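PDB 4CFI: flagellin from Burkholderia pseudomallei, which polymerises into the filament of the bacterial flagellum and, as part of that surface structure, is a target of the immune response. Local coordinates for residues Gly74-Gln79 and Val90-Ser95; Ser15-Leu20 and Asn239-Val244; Ile115-Asp120 and Thr189-Ala194; Thr164-Ser169 and Leu185-Ser190; Thr108-Gly113 and Val140-Lys145. One frame throughout, in Å; residues are numbered along the deposited sequence.

Contact 1 of 5, residues Gly74-Gln79 and Val90-Ser95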
# COMPACT_ATOMS: atom_id res chain seq x y z
N GLY A 74 1.18 3.34 -25.83
CA GLY A 74 1.08 4.79 -25.72
C GLY A 74 -0.36 5.26 -25.64
O GLY A 74 -1.21 4.62 -25.02
N THR A 75 -0.62 6.40 -26.26
CA THR A 75 -1.98 6.94 -26.34
C THR A 75 -2.52 6.66 -27.73
O THR A 75 -1.91 7.06 -28.72
CB THR A 75 -2.00 8.45 -26.04
OG1 THR A 75 -1.44 8.67 -24.73
CG2 THR A 75 -3.41 8.99 -26.08
N LEU A 76 -3.65 5.96 -27.80
CA LEU A 76 -4.31 5.65 -29.06
C LEU A 76 -5.50 6.59 -29.29
O LEU A 76 -6.15 7.00 -28.35
CB LEU A 76 -4.79 4.20 -29.06
CG LEU A 76 -3.75 3.13 -28.73
CD1 LEU A 76 -4.39 1.75 -28.75
CD2 LEU A 76 -2.58 3.20 -29.71
N SER A 77 -5.76 6.92 -30.55
CA SER A 77 -6.87 7.80 -30.90
C SER A 77 -7.73 7.19 -31.99
O SER A 77 -7.21 6.52 -32.90
CB SER A 77 -6.34 9.18 -31.32
OG SER A 77 -5.63 9.77 -30.25
N PHE A 78 -9.04 7.39 -31.88
CA PHE A 78 -10.03 6.84 -32.83
C PHE A 78 -11.05 7.88 -33.24
O PHE A 78 -11.52 8.64 -32.40
CB PHE A 78 -10.76 5.66 -32.19
CG PHE A 78 -9.83 4.60 -31.69
CD1 PHE A 78 -9.35 3.62 -32.54
CD2 PHE A 78 -9.37 4.64 -30.38
CE1 PHE A 78 -8.46 2.66 -32.08
CE2 PHE A 78 -8.48 3.69 -29.92
CZ PHE A 78 -8.02 2.69 -30.78
N GLN A 79 -11.39 7.90 -34.53
CA GLN A 79 -12.37 8.84 -35.06
C GLN A 79 -13.79 8.34 -34.78
O GLN A 79 -14.14 7.22 -35.15
CB GLN A 79 -12.13 9.05 -36.57
CG GLN A 79 -12.99 10.13 -37.23
CD GLN A 79 -12.55 11.56 -36.89
OE1 GLN A 79 -11.36 11.82 -36.65
NE2 GLN A 79 -13.50 12.49 -36.89
N VAL A 90 -7.33 7.08 -25.87
CA VAL A 90 -7.18 6.05 -24.86
C VAL A 90 -5.73 6.04 -24.38
O VAL A 90 -4.81 5.73 -25.16
CB VAL A 90 -7.58 4.68 -25.43
CG1 VAL A 90 -7.56 3.62 -24.34
CG2 VAL A 90 -8.95 4.75 -26.09
N ASP A 91 -5.52 6.37 -23.11
CA ASP A 91 -4.20 6.41 -22.50
C ASP A 91 -3.76 5.02 -21.99
O ASP A 91 -4.16 4.61 -20.90
CB ASP A 91 -4.18 7.43 -21.36
CG ASP A 91 -2.82 7.56 -20.71
OD1 ASP A 91 -1.95 6.70 -20.96
OD2 ASP A 91 -2.61 8.53 -19.95
N LEU A 92 -2.92 4.35 -22.78
CA LEU A 92 -2.33 3.05 -22.42
C LEU A 92 -0.82 3.18 -22.20
O LEU A 92 -0.03 2.29 -22.56
CB LEU A 92 -2.60 2.03 -23.52
CG LEU A 92 -4.08 1.72 -23.77
CD1 LEU A 92 -4.21 0.82 -24.99
CD2 LEU A 92 -4.72 1.08 -22.54
N THR A 93 -0.42 4.27 -21.57
CA THR A 93 0.99 4.53 -21.33
C THR A 93 1.58 3.83 -20.10
O THR A 93 2.80 3.69 -20.00
CB THR A 93 1.26 6.04 -21.18
OG1 THR A 93 0.53 6.55 -20.05
CG2 THR A 93 0.83 6.81 -22.43
N GLN A 94 0.72 3.43 -19.16
CA GLN A 94 1.16 2.78 -17.91
C GLN A 94 1.27 1.26 -18.05
O GLN A 94 0.31 0.58 -18.45
CB GLN A 94 0.22 3.12 -16.74
CG GLN A 94 0.12 2.03 -15.68
CD GLN A 94 0.74 2.38 -14.32
OE1 GLN A 94 0.32 3.36 -13.68
NE2 GLN A 94 1.69 1.55 -13.84
N SER A 95 2.44 0.74 -17.71
CA SER A 95 2.69 -0.69 -17.68
C SER A 95 2.00 -1.35 -16.50
O SER A 95 1.99 -0.82 -15.37
CB SER A 95 4.19 -0.94 -17.54
OG SER A 95 4.49 -2.32 -17.48

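Contact 2 of 5, residues Ser15-Leu20 and Asn239-Val244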
# COMPACT_ATOMS: atom_id res chain seq x y z
N SER A 15 -8.07 -10.33 -15.87
CA SER A 15 -7.10 -11.36 -15.49
C SER A 15 -6.18 -10.88 -14.38
O SER A 15 -5.92 -11.59 -13.41
CB SER A 15 -6.25 -11.79 -16.68
OG SER A 15 -7.05 -12.35 -17.69
N LEU A 16 -5.69 -9.66 -14.52
CA LEU A 16 -4.82 -9.07 -13.53
C LEU A 16 -5.53 -8.96 -12.17
O LEU A 16 -4.95 -9.30 -11.14
CB LEU A 16 -4.33 -7.72 -14.06
CG LEU A 16 -3.38 -6.97 -13.15
CD1 LEU A 16 -2.25 -7.86 -12.66
CD2 LEU A 16 -2.85 -5.74 -13.87
N THR A 17 -6.79 -8.52 -12.16
CA THR A 17 -7.59 -8.47 -10.92
C THR A 17 -7.64 -9.85 -10.24
O THR A 17 -7.51 -9.93 -9.02
CB THR A 17 -9.01 -7.95 -11.21
OG1 THR A 17 -8.92 -6.58 -11.62
CG2 THR A 17 -9.92 -8.05 -10.00
N ASN A 18 -7.87 -10.91 -11.01
CA ASN A 18 -7.91 -12.25 -10.43
C ASN A 18 -6.59 -12.57 -9.68
O ASN A 18 -6.62 -13.08 -8.55
CB ASN A 18 -8.21 -13.33 -11.50
CG ASN A 18 -9.71 -13.53 -11.78
OD1 ASN A 18 -10.36 -14.35 -11.14
ND2 ASN A 18 -10.23 -12.87 -12.80
N SER A 19 -5.45 -12.27 -10.30
CA SER A 19 -4.15 -12.60 -9.69
C SER A 19 -3.84 -11.71 -8.49
O SER A 19 -3.29 -12.19 -7.49
CB SER A 19 -3.00 -12.56 -10.69
OG SER A 19 -2.98 -13.73 -11.50
N LEU A 20 -4.20 -10.43 -8.57
CA LEU A 20 -3.98 -9.52 -7.44
C LEU A 20 -4.88 -9.90 -6.25
O LEU A 20 -4.39 -9.93 -5.11
CB LEU A 20 -4.20 -8.07 -7.86
CG LEU A 20 -3.25 -7.55 -8.95
CD1 LEU A 20 -3.71 -6.19 -9.46
CD2 LEU A 20 -1.79 -7.48 -8.53
N ASN A 239 -3.10 -1.02 -3.43
CA ASN A 239 -2.68 0.02 -4.36
C ASN A 239 -2.69 -0.44 -5.81
O ASN A 239 -3.11 0.29 -6.69
CB ASN A 239 -1.31 0.55 -3.96
CG ASN A 239 -1.35 1.35 -2.67
OD1 ASN A 239 -2.43 1.60 -2.11
ND2 ASN A 239 -0.21 1.74 -2.19
N ALA A 240 -2.22 -1.65 -6.06
CA ALA A 240 -2.24 -2.21 -7.41
C ALA A 240 -3.67 -2.34 -7.93
O ALA A 240 -3.95 -2.03 -9.09
CB ALA A 240 -1.52 -3.54 -7.45
N LEU A 241 -4.58 -2.83 -7.09
CA LEU A 241 -5.98 -2.95 -7.48
C LEU A 241 -6.60 -1.59 -7.78
O LEU A 241 -7.40 -1.49 -8.70
CB LEU A 241 -6.82 -3.73 -6.44
CG LEU A 241 -6.65 -5.25 -6.53
CD1 LEU A 241 -7.19 -5.90 -5.27
CD2 LEU A 241 -7.32 -5.81 -7.77
N ALA A 242 -6.27 -0.57 -7.00
CA ALA A 242 -6.73 0.77 -7.29
C ALA A 242 -6.24 1.24 -8.66
O ALA A 242 -7.02 1.83 -9.43
CB ALA A 242 -6.30 1.75 -6.20
N THR A 243 -4.97 0.99 -8.97
CA THR A 243 -4.43 1.34 -10.28
C THR A 243 -5.17 0.64 -11.42
O THR A 243 -5.56 1.27 -12.42
CB THR A 243 -2.91 1.03 -10.34
OG1 THR A 243 -2.24 1.81 -9.34
CG2 THR A 243 -2.33 1.32 -11.70
N VAL A 244 -5.42 -0.65 -11.24
CA VAL A 244 -6.17 -1.42 -12.24
C VAL A 244 -7.61 -0.92 -12.38
O VAL A 244 -8.10 -0.74 -13.51
CB VAL A 244 -6.17 -2.91 -11.90
CG1 VAL A 244 -7.13 -3.68 -12.80
CG2 VAL A 244 -4.75 -3.43 -12.01

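Contact 3 of 5, residues Ile115-Asp120 and Thr189-Ala194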
# COMPACT_ATOMS: atom_id res chain seq x y z
N ILE A 115 1.91 0.59 19.31
CA ILE A 115 3.13 0.60 20.12
C ILE A 115 2.74 0.71 21.59
O ILE A 115 1.98 1.62 21.97
CB ILE A 115 4.06 1.79 19.78
CG1 ILE A 115 4.30 1.88 18.26
CG2 ILE A 115 5.35 1.73 20.57
CD1 ILE A 115 4.88 3.21 17.82
N LYS A 116 3.24 -0.19 22.44
CA LYS A 116 3.04 -0.07 23.89
C LYS A 116 4.02 0.96 24.45
O LYS A 116 5.21 0.87 24.22
CB LYS A 116 3.21 -1.43 24.59
CG LYS A 116 3.07 -1.35 26.11
CD LYS A 116 3.38 -2.66 26.81
CE LYS A 116 3.15 -2.56 28.30
NZ LYS A 116 3.43 -3.84 29.01
N VAL A 117 3.49 1.92 25.20
CA VAL A 117 4.23 3.06 25.72
C VAL A 117 3.81 3.34 27.17
O VAL A 117 2.93 2.67 27.70
CB VAL A 117 4.01 4.34 24.87
CG1 VAL A 117 4.46 4.10 23.44
CG2 VAL A 117 2.56 4.82 24.93
N ALA A 118 4.46 4.31 27.79
CA ALA A 118 4.13 4.73 29.16
C ALA A 118 4.43 6.21 29.30
O ALA A 118 5.55 6.60 29.67
CB ALA A 118 4.91 3.91 30.20
N ILE A 119 3.45 7.05 28.96
CA ILE A 119 3.63 8.49 28.90
C ILE A 119 2.44 9.22 29.51
O ILE A 119 1.34 8.66 29.63
CB ILE A 119 3.87 9.00 27.45
CG1 ILE A 119 2.65 8.75 26.56
CG2 ILE A 119 5.15 8.40 26.87
CD1 ILE A 119 2.82 9.16 25.11
N ASP A 120 2.67 10.47 29.90
CA ASP A 120 1.60 11.34 30.33
C ASP A 120 0.97 12.07 29.14
O ASP A 120 1.31 11.84 27.98
CB ASP A 120 2.07 12.28 31.47
CG ASP A 120 3.03 13.37 31.03
OD1 ASP A 120 3.17 13.61 29.82
OD2 ASP A 120 3.66 13.97 31.94
N THR A 189 12.81 8.12 23.20
CA THR A 189 13.21 7.21 24.27
C THR A 189 12.26 7.34 25.48
O THR A 189 11.98 6.35 26.18
CB THR A 189 14.67 7.40 24.68
OG1 THR A 189 14.87 8.77 25.03
CG2 THR A 189 15.61 7.03 23.52
N SER A 190 11.76 8.55 25.72
CA SER A 190 10.83 8.79 26.82
C SER A 190 9.53 8.00 26.69
O SER A 190 8.85 7.79 27.68
CB SER A 190 10.52 10.28 26.97
OG SER A 190 11.65 10.98 27.47
N ALA A 191 9.16 7.61 25.47
CA ALA A 191 7.92 6.84 25.29
C ALA A 191 7.95 5.47 25.96
O ALA A 191 6.89 4.95 26.33
CB ALA A 191 7.61 6.68 23.81
N THR A 192 9.15 4.87 26.11
CA THR A 192 9.25 3.52 26.66
C THR A 192 10.25 3.37 27.80
O THR A 192 10.46 2.26 28.28
CB THR A 192 9.58 2.49 25.56
OG1 THR A 192 10.89 2.78 25.07
CG2 THR A 192 8.53 2.49 24.42
N SER A 193 10.89 4.46 28.22
CA SER A 193 11.95 4.35 29.23
C SER A 193 11.44 3.82 30.56
O SER A 193 12.21 3.22 31.31
CB SER A 193 12.67 5.68 29.43
OG SER A 193 11.76 6.69 29.80
N ALA A 194 10.15 3.99 30.83
CA ALA A 194 9.59 3.50 32.08
C ALA A 194 9.24 2.02 32.05
O ALA A 194 8.89 1.44 33.09
CB ALA A 194 8.36 4.31 32.45
O HOH W 1 8.20 5.60 29.41

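Contact 4 of 5, residues Thr164-Ser169 and Leu185-Ser190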
# COMPACT_ATOMS: atom_id res chain seq x y z
N THR A 164 4.08 15.85 19.06
CA THR A 164 5.37 16.48 18.83
C THR A 164 6.42 15.92 19.79
O THR A 164 7.56 15.66 19.40
CB THR A 164 5.22 18.03 19.00
OG1 THR A 164 4.32 18.50 17.98
CG2 THR A 164 6.58 18.74 18.92
N ALA A 165 6.04 15.79 21.05
CA ALA A 165 6.98 15.38 22.11
C ALA A 165 7.51 13.96 21.95
O ALA A 165 8.60 13.66 22.41
CB ALA A 165 6.32 15.51 23.48
N VAL A 166 6.71 13.08 21.33
CA VAL A 166 7.07 11.67 21.15
C VAL A 166 7.70 11.44 19.78
O VAL A 166 8.73 10.77 19.67
CB VAL A 166 5.84 10.73 21.36
CG1 VAL A 166 6.19 9.29 21.00
CG2 VAL A 166 5.38 10.84 22.80
N PHE A 167 7.11 12.00 18.73
CA PHE A 167 7.44 11.66 17.35
C PHE A 167 8.20 12.74 16.61
O PHE A 167 8.64 12.50 15.47
CB PHE A 167 6.16 11.29 16.60
CG PHE A 167 5.48 10.07 17.17
CD1 PHE A 167 6.03 8.82 17.00
CD2 PHE A 167 4.28 10.18 17.89
CE1 PHE A 167 5.41 7.69 17.52
CE2 PHE A 167 3.68 9.06 18.42
CZ PHE A 167 4.23 7.82 18.25
N GLY A 168 8.39 13.90 17.22
CA GLY A 168 9.06 15.00 16.53
C GLY A 168 8.12 15.77 15.61
O GLY A 168 6.90 15.56 15.63
N SER A 169 8.69 16.65 14.80
CA SER A 169 7.89 17.60 14.02
C SER A 169 7.73 17.24 12.53
O SER A 169 6.98 17.94 11.84
CB SER A 169 8.43 19.02 14.21
OG SER A 169 8.31 19.43 15.57
N LEU A 185 8.96 7.13 10.79
CA LEU A 185 8.49 7.15 12.15
C LEU A 185 9.68 7.02 13.08
O LEU A 185 10.49 6.13 12.90
CB LEU A 185 7.51 6.00 12.39
CG LEU A 185 6.78 6.05 13.74
CD1 LEU A 185 5.78 7.20 13.80
CD2 LEU A 185 6.09 4.72 14.02
N ALA A 186 9.74 7.91 14.07
CA ALA A 186 10.79 7.94 15.08
C ALA A 186 10.11 8.05 16.45
O ALA A 186 9.28 8.92 16.67
CB ALA A 186 11.69 9.14 14.84
N LEU A 187 10.45 7.13 17.36
CA LEU A 187 9.83 7.05 18.67
C LEU A 187 10.80 7.55 19.74
O LEU A 187 11.93 7.07 19.81
CB LEU A 187 9.49 5.59 18.97
CG LEU A 187 8.74 5.31 20.27
CD1 LEU A 187 7.32 5.86 20.23
CD2 LEU A 187 8.71 3.81 20.54
N SER A 188 10.36 8.47 20.59
CA SER A 188 11.21 9.00 21.63
C SER A 188 11.64 7.93 22.60
O SER A 188 10.91 6.99 22.86
CB SER A 188 10.47 10.09 22.40
OG SER A 188 9.34 9.53 23.07
N THR A 189 12.81 8.12 23.20
CA THR A 189 13.21 7.21 24.27
C THR A 189 12.26 7.34 25.48
O THR A 189 11.98 6.35 26.18
CB THR A 189 14.67 7.40 24.68
OG1 THR A 189 14.87 8.77 25.03
CG2 THR A 189 15.61 7.03 23.52
N SER A 190 11.76 8.55 25.72
CA SER A 190 10.83 8.79 26.82
C SER A 190 9.53 8.00 26.69
O SER A 190 8.85 7.79 27.68
CB SER A 190 10.52 10.28 26.97
OG SER A 190 11.65 10.98 27.47
O HOH W 2 8.55 11.76 24.55
O HOH W 3 8.04 10.22 13.90

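Contact 5 of 5, residues Thr108-Gly113 and Val140-Lys145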
# COMPACT_ATOMS: atom_id res chain seq x y z
N THR A 108 -4.99 6.51 3.03
CA THR A 108 -5.30 7.10 4.32
C THR A 108 -6.21 6.22 5.18
O THR A 108 -7.06 5.45 4.68
CB THR A 108 -5.92 8.50 4.14
OG1 THR A 108 -5.97 9.13 5.41
CG2 THR A 108 -7.34 8.46 3.51
N GLY A 109 -5.99 6.29 6.50
CA GLY A 109 -6.90 5.69 7.47
C GLY A 109 -6.59 4.27 7.91
O GLY A 109 -7.41 3.67 8.60
N GLN A 110 -5.44 3.74 7.52
CA GLN A 110 -5.09 2.36 7.84
C GLN A 110 -4.17 2.33 9.06
O GLN A 110 -3.20 3.09 9.14
CB GLN A 110 -4.42 1.72 6.63
CG GLN A 110 -5.30 1.72 5.39
CD GLN A 110 -6.33 0.61 5.44
OE1 GLN A 110 -7.52 0.87 5.54
NE2 GLN A 110 -5.86 -0.64 5.41
N THR A 111 -4.49 1.47 10.02
CA THR A 111 -3.64 1.32 11.20
C THR A 111 -2.43 0.47 10.80
O THR A 111 -2.55 -0.68 10.41
CB THR A 111 -4.40 0.74 12.39
OG1 THR A 111 -5.44 1.66 12.75
CG2 THR A 111 -3.49 0.55 13.59
N LEU A 112 -1.26 1.07 10.92
CA LEU A 112 0.01 0.46 10.53
C LEU A 112 0.58 -0.39 11.65
O LEU A 112 1.35 -1.32 11.39
CB LEU A 112 1.02 1.54 10.12
CG LEU A 112 0.56 2.47 9.00
CD1 LEU A 112 1.62 3.53 8.72
CD2 LEU A 112 0.26 1.69 7.73
N GLY A 113 0.27 -0.05 12.90
CA GLY A 113 0.74 -0.80 14.06
C GLY A 113 0.38 -0.06 15.33
O GLY A 113 0.00 1.11 15.28
N VAL A 140 -0.69 3.98 15.25
CA VAL A 140 -0.13 4.80 14.18
C VAL A 140 -0.93 4.54 12.90
O VAL A 140 -1.01 3.41 12.43
CB VAL A 140 1.36 4.47 13.97
CG1 VAL A 140 1.97 5.35 12.88
CG2 VAL A 140 2.13 4.62 15.27
N VAL A 141 -1.53 5.61 12.39
CA VAL A 141 -2.51 5.52 11.31
C VAL A 141 -1.99 6.30 10.09
O VAL A 141 -1.49 7.42 10.22
CB VAL A 141 -3.87 6.09 11.79
CG1 VAL A 141 -4.91 5.99 10.70
CG2 VAL A 141 -4.36 5.36 13.04
N SER A 142 -2.08 5.71 8.91
CA SER A 142 -1.61 6.38 7.69
C SER A 142 -2.46 7.60 7.36
O SER A 142 -3.66 7.63 7.67
CB SER A 142 -1.67 5.40 6.52
OG SER A 142 -3.01 4.96 6.35
N ASP A 143 -1.85 8.58 6.69
CA ASP A 143 -2.55 9.77 6.23
C ASP A 143 -2.73 9.85 4.70
O ASP A 143 -3.30 10.82 4.22
CB ASP A 143 -1.93 11.07 6.80
CG ASP A 143 -0.54 11.38 6.25
OD1 ASP A 143 -0.05 10.71 5.32
OD2 ASP A 143 0.08 12.34 6.78
N GLY A 144 -2.28 8.85 3.97
CA GLY A 144 -2.42 8.84 2.52
C GLY A 144 -1.34 9.62 1.78
O GLY A 144 -1.31 9.59 0.54
N LYS A 145 -0.48 10.31 2.51
CA LYS A 145 0.58 11.14 1.96
C LYS A 145 1.96 10.70 2.46
O LYS A 145 2.95 11.44 2.33
CB LYS A 145 0.34 12.62 2.31
CG LYS A 145 -0.99 13.14 1.74
CD LYS A 145 -1.27 14.60 2.06
CE LYS A 145 -0.38 15.57 1.32
NZ LYS A 145 -0.49 15.53 -0.16
O HOH W 4 -6.26 11.86 5.43

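Contact 1 of 5, residues Gly74-Gln79 and Val90-Ser95
T75 and L76 of G74-Q79 run antiparallel to V90 and D91 of V90-S95, the strand axes 4.7 Å apart at an angle of 156°. The pair forms a two-stranded beta hairpin. L76 and V90 are a hydrogen-bonded pair. L76 N donates to V90 O, and V90 N returns a bond to L76 O at 2.7 Å, in the carbonyl plane. T75 and D91 are the neighbouring non-hydrogen-bonded pair, where T75 CA-H also points at V90 O. The bond from L92 N to G74 O is more bent, with an N-H...O angle of 139°.

The two faces differ. L76 and V90 lie on the face turned to the helices. L76 CD1 also meets L92 CD1 at 3.9 Å, branch against branch. F78 has CG anti to its carbonyl carbon (chi1 -55°), which brings its ring beside V90. V90 CG2 touches that ring at its edge, 4.0 Å from F78 CE2. I5 and L6 of helix 2-31 and L251 and A254 of helix 227-257 pack on L76, F78 and V90.

T75 and D91 lie on the other face, which is exposed. T75 OG1 lies alongside T93 CG2, the two side chains pointing the same way. D91 forms an Asx turn with T93. Its OD1 takes two bonds: T93 N at 2.9 Å, and T93 OG1 at 2.6 Å on the syn lone pair.

Contact 2 of 5, residues Ser15-Leu20 and Asn239-Val244
L20 CD1 touches V244 CG2 at 3.9 Å and reaches on to A240 CB at 4.0 Å. L20 CB rests against L241 CD2. V244 CG2 thus meets L20 and, in the L16 conformer given, also L16 one turn earlier, where L16 CD2 lies 3.5 Å away. At one margin the other V244 branch, CG1, lies 3.6 Å from T17 OG1. T17 CG2 and L241 CD2 meet more loosely, their side chains crossing at about a right angle.

The torsion of V244 explains the fit. With chi1 171°, CG1 stands opposite the backbone N and CG2 opposite the carbonyl carbon. One branch is then turned to T17 and the other to L20.

The segments are parts of helix 2-31 and helix 227-257. They run antiparallel at 167°, with axes 10.2 Å apart. This pairs the N-terminal and C-terminal helices of the fragment, as in the helical core of flagellins. V54 of helix 37-60 backs L16, and M96 and I101 from loops touch it too. V219 touches A240, and L13 touches V244.

The hydroxyl of T17 bonds to L13 O, within its own helix. Cohesion here thus comes from the shapes of buried aliphatic groups, with no hydrogen bond between the two segments.

Contact 3 of 5, residues Ile115-Asp120 and Thr189-Ala194
I119 has chi1 64°, which puts CG1 between its backbone N and carbonyl carbon and leaves CG2 to face A191. That methyl lies 3.6 Å from A191 CA and also approaches S190 O. V117 has chi1 -60°, with CG1 opposite its carbonyl carbon. This branch meets A191 CB at 4.1 Å, while V117 CB lies 3.3 Å from A191 O. A191 thus rests against both side chains of strand 111-119. T192 CG2 comes to K116 O at 3.7 Å.

A single hydrogen bond joins the two backbones directly. A118 N donates to A191 O at 2.9 Å, reaching the oxygen nearly along the C=O axis. Further on, A118 CB meets A194 CB, methyl against methyl.

Water 1 ties the same region together. It donates to A118 O at 2.8 Å and to S190 O, and it accepts from A194 N. Three backbone groups are so linked through one solvent molecule, two of them from the turn and one from the strand.

The contact belongs to the D2 domain region. It packs the turn before helix 197-213 against one side of an outer strand of the three-stranded antiparallel sheet. K116 forms a salt bridge with D199 of that helix. T192 packs on Q200 and A203, and I115 on A203 and M206. Strand 135-142 pairs with 111-119, its T135 and I138 touching V117. V166 of helix 160-167 touches both I119 and A191.

Contact 4 of 5, residues Thr164-Ser169 and Leu185-Ser190
F167 carries the tight part of the contact. Its CD1 meets L185 CD1 at 3.6 Å, and its CE1 lies 3.8 Å from L187 CD1. Both methyls approach the ring obliquely. L187 CD1 also touches V166 CG1 at 3.7 Å, so one methyl bridges two helix residues. The V166 CG1 branch sits over the centre of one face of the F167 ring, 3.5 Å above its plane. L187 has CG opposite its backbone N (chi1 -176°), and its chain then lies alongside those of V166 and F167.

A186 O adds a polar point near the ring, 3.3 Å from F167 CD1, and F167 CA-H is directed at the same oxygen. The segments are the end of helix 160-167 and the loop leading to helix 197-213, extended over L185-S188, within the D2 domain region. I138, V140, F148 and F150 of the adjoining sheet close in on F167 and L185, and the rings of F150 and F167 stack.

The polar side is held more loosely. S188 N gives V166 O only a weak bond, with an N-H...O angle of 127°. Two waters link the segments. Water 2 donates to A165 O and accepts from S188 OG at 2.8 Å. Water 3 accepts from A186 N and lies 2.8 Å from F167 O, to which it can donate. A165 and A186 are exposed along this margin, and S188 OG also receives a weak bond from A191 N.

Contact 5 of 5, residues Thr108-Gly113 and Val140-Lys145
The flat groups that meet are the T108-G109 and Q110-T111 peptides of one segment and the S142-D143 and V141-S142 peptides of the other. G109 N stands above the carbonyl plane of S142, 47° out of it, yet its bond to S142 O is straight at 173°. S142 N meets Q110 O at 2.9 Å, tilted from that carbonyl plane. V141 CG1 lies against the G109-Q110 peptide, 3.7 Å from G109 C.

Q110 N donates to S142 OG at 3.0 Å. The S142 chi1 of 59° holds the hydroxyl between its backbone N and carbonyl carbon, turned toward that N-H. The same OG bonds to Q107 O. Further into the strands, L112 N donates to V140 O at 2.8 Å, and V140 N to G113 O. T111 and V141 form a non-hydrogen-bonded pair, with T111 OG1 near V141 CG2.

T108 packs against the D143-G144 turn, where water 4 bonds to T108 OG1 at 2.7 Å. D143 OD1 accepts from K145 N in an Asx turn, while D143 OD2 bonds to G173 N.

These are antiparallel strands 111-119 and 135-142 of the D2 domain region. Strand 148-152 lies beyond the latter, with F148 against L112 and V140. I210 of helix 197-213 touches both.

Contact 2 is the buried helix pair, held mostly by aliphatic side chains, with no hydrogen bond across. Contact 1 touches it through Q94 and T243, but is a partly exposed hairpin built on backbone bonds. Contacts 3, 4 and 5 all lie in the D2 domain region. Contacts 3 and 5 share strand 111-119 and meet where I115 packs on V140. Contacts 3 and 4 share T189 and S190, with centres about 10 Å apart. Contact 3 is buried, while 4 and 5 are partly so. Contact 5 adds loop and serine-hydroxyl bonds to its strand pairing, whereas 3 and 4 combine apolar packing with bridging waters. Contacts 1 and 3 are far apart, with centres about 53 Å from each other.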